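Local coordinates for protein hydrogenase maturation factor (Thermoanaerobacter tengcongensis, PDB 3VTI) that probably takes part in [NiFe]-hydrogenase maturation, receiving a carbamoyl group from HypF and dehydrating it to a nitrile at the expense of ATP, at residues I138-P143 with I212-V218. Sequence-based numbering, arbitrary orientation.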
loop_
_atom_site.group_PDB
_atom_site.type_symbol
_atom_site.label_atom_id
_atom_site.label_comp_id
_atom_site.label_asym_id
_atom_site.label_seq_id
_atom_site.Cartn_x
_atom_site.Cartn_y
_atom_site.Cartn_z
ATOM N N ILE C 138 20.693 2.675 -20.336
ATOM C CA ILE C 138 20.268 4.061 -20.674
ATOM C C ILE C 138 21.423 4.986 -20.996
ATOM O O ILE C 138 21.190 6.111 -21.422
ATOM C CB ILE C 138 19.435 4.799 -19.553
ATOM C CG1 ILE C 138 19.651 4.174 -18.178
ATOM C CG2 ILE C 138 17.960 4.932 -19.922
ATOM C CD1 ILE C 138 20.979 4.516 -17.586
ATOM N N LYS C 139 22.652 4.528 -20.762
ATOM C CA LYS C 139 23.861 5.304 -21.069
ATOM C C LYS C 139 24.430 5.068 -22.474
ATOM O O LYS C 139 25.409 5.704 -22.857
ATOM C CB LYS C 139 24.947 5.008 -20.031
ATOM C CG LYS C 139 24.827 5.842 -18.764
ATOM C CD LYS C 139 25.572 5.214 -17.589
ATOM C CE LYS C 139 24.742 4.089 -16.957
ATOM N NZ LYS C 139 25.569 3.256 -16.034
ATOM N N ASN C 140 23.811 4.165 -23.234
ATOM C CA ASN C 140 24.416 3.625 -24.461
ATOM C C ASN C 140 24.046 4.318 -25.772
ATOM O O ASN C 140 24.538 3.930 -26.823
ATOM C CB ASN C 140 24.138 2.115 -24.588
ATOM C CG ASN C 140 25.042 1.265 -23.694
ATOM O OD1 ASN C 140 25.915 1.782 -22.992
ATOM N ND2 ASN C 140 24.837 -0.049 -23.725
ATOM N N ALA C 141 23.188 5.328 -25.721
ATOM C CA ALA C 141 22.814 6.036 -26.936
ATOM C C ALA C 141 23.937 6.970 -27.428
ATOM O O ALA C 141 24.482 7.765 -26.656
ATOM C CB ALA C 141 21.513 6.791 -26.732
ATOM N N LYS C 142 24.284 6.831 -28.711
ATOM C CA LYS C 142 25.228 7.716 -29.408
ATOM C C LYS C 142 24.501 8.464 -30.535
ATOM O O LYS C 142 23.536 7.940 -31.091
ATOM C CB LYS C 142 26.398 6.923 -30.024
ATOM C CG LYS C 142 27.161 5.970 -29.102
ATOM C CD LYS C 142 27.980 6.688 -28.033
ATOM C CE LYS C 142 28.758 5.687 -27.176
ATOM N NZ LYS C 142 28.991 6.164 -25.772
ATOM N N PRO C 143 24.957 9.688 -30.885
ATOM C CA PRO C 143 24.358 10.406 -32.018
ATOM C C PRO C 143 24.426 9.593 -33.314
ATOM O O PRO C 143 25.476 9.040 -33.647
ATOM C CB PRO C 143 25.227 11.659 -32.137
ATOM C CG PRO C 143 25.786 11.859 -30.782
ATOM C CD PRO C 143 26.017 10.486 -30.237
ATOM N N ILE C 212 17.015 8.961 -21.376
ATOM C CA ILE C 212 18.042 8.565 -22.330
ATOM C C ILE C 212 18.987 9.738 -22.571
ATOM O O ILE C 212 20.209 9.561 -22.559
ATOM C CB ILE C 212 17.452 8.080 -23.677
ATOM C CG1 ILE C 212 16.613 6.807 -23.496
ATOM C CG2 ILE C 212 18.568 7.834 -24.675
ATOM C CD1 ILE C 212 15.690 6.498 -24.676
ATOM N N SER C 213 18.418 10.927 -22.781
ATOM C CA SER C 213 19.196 12.157 -22.966
ATOM C C SER C 213 20.137 12.474 -21.814
ATOM O O SER C 213 21.319 12.736 -22.024
ATOM C CB SER C 213 18.277 13.352 -23.193
ATOM O OG SER C 213 17.988 13.499 -24.573
ATOM N N LYS C 214 19.596 12.459 -20.602
ATOM C CA LYS C 214 20.373 12.741 -19.404
ATOM C C LYS C 214 21.552 11.773 -19.280
ATOM O O LYS C 214 22.705 12.200 -19.200
ATOM C CB LYS C 214 19.473 12.677 -18.159
ATOM C CG LYS C 214 20.138 13.104 -16.865
ATOM C CD LYS C 214 19.210 12.898 -15.664
ATOM C CE LYS C 214 19.964 13.114 -14.353
ATOM N NZ LYS C 214 19.083 13.005 -13.141
ATOM N N MET C 215 21.255 10.479 -19.310
ATOM C CA MET C 215 22.244 9.450 -18.996
ATOM C C MET C 215 23.238 9.171 -20.117
ATOM O O MET C 215 24.414 8.916 -19.852
ATOM C CB MET C 215 21.555 8.164 -18.545
ATOM C CG MET C 215 20.750 8.310 -17.243
ATOM S SD MET C 215 21.767 8.421 -15.747
ATOM C CE MET C 215 22.054 10.171 -15.619
ATOM N N SER C 216 22.771 9.219 -21.361
ATOM C CA SER C 216 23.654 9.047 -22.512
ATOM C C SER C 216 24.382 10.339 -22.853
ATOM O O SER C 216 25.386 10.315 -23.559
ATOM C CB SER C 216 22.882 8.534 -23.732
ATOM O OG SER C 216 22.613 7.146 -23.635
ATOM N N GLY C 217 23.879 11.464 -22.354
ATOM C CA GLY C 217 24.456 12.763 -22.662
ATOM C C GLY C 217 24.267 13.115 -24.127
ATOM O O GLY C 217 25.206 13.561 -24.796
ATOM N N VAL C 218 23.046 12.908 -24.618
ATOM C CA VAL C 218 22.694 13.161 -26.012
ATOM C C VAL C 218 21.334 13.848 -26.108
ATOM O O VAL C 218 20.683 14.099 -25.098
ATOM C CB VAL C 218 22.626 11.844 -26.835
ATOM C CG1 VAL C 218 23.990 11.148 -26.895
ATOM C CG2 VAL C 218 21.545 10.907 -26.284
#
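The hydroxyl of Ser216, at the end of helix 204-216, bridges Ile138 O and Ala141 N in the loop 138-141. Ser216 OG donates to Ile138 O over 2.8 Å, 38° above the carbonyl plane, and accepts from Ala141 N at 2.8 Å in a bent hydrogen bond (N-H...O 142°). A hydroxyl suits this place because a single atom can serve a carbonyl and an amide three residues apart; with OG anti to the carbonyl carbon (chi1 -78°) it lies between them. Without the hydroxyl, as with an alanine here, Ile138 O and Ala141 N would probably lose these partners, and the loop would be less firmly tied to the helix.

The connection lies in the AIR synthase-related (PurM-like) fold, where it fastens the loop between strands 120-130 and 146-149 to the C-terminal end of a helix of the second domain. The backbone leaves helical angles at Gly217, whose positive phi glycine adopts easily, and Ser213 OG donates to Val218 O (2.8 Å).

Apolar contacts flank the polar centre. Ala141 CB, small enough to lie close to the helix, meets Ile212 CG2 at 3.7 Å and Val218 CG2 at 4.1 Å. Ile138 runs alongside Met215, its CD1 3.8 Å from Met215 CB, while Val218 CG1 reaches Pro143 CD at 4.0 Å. On the sheet side of the helix, Ile212 touches Val196 of strand 194-198 and Ile220 of strand 219-223.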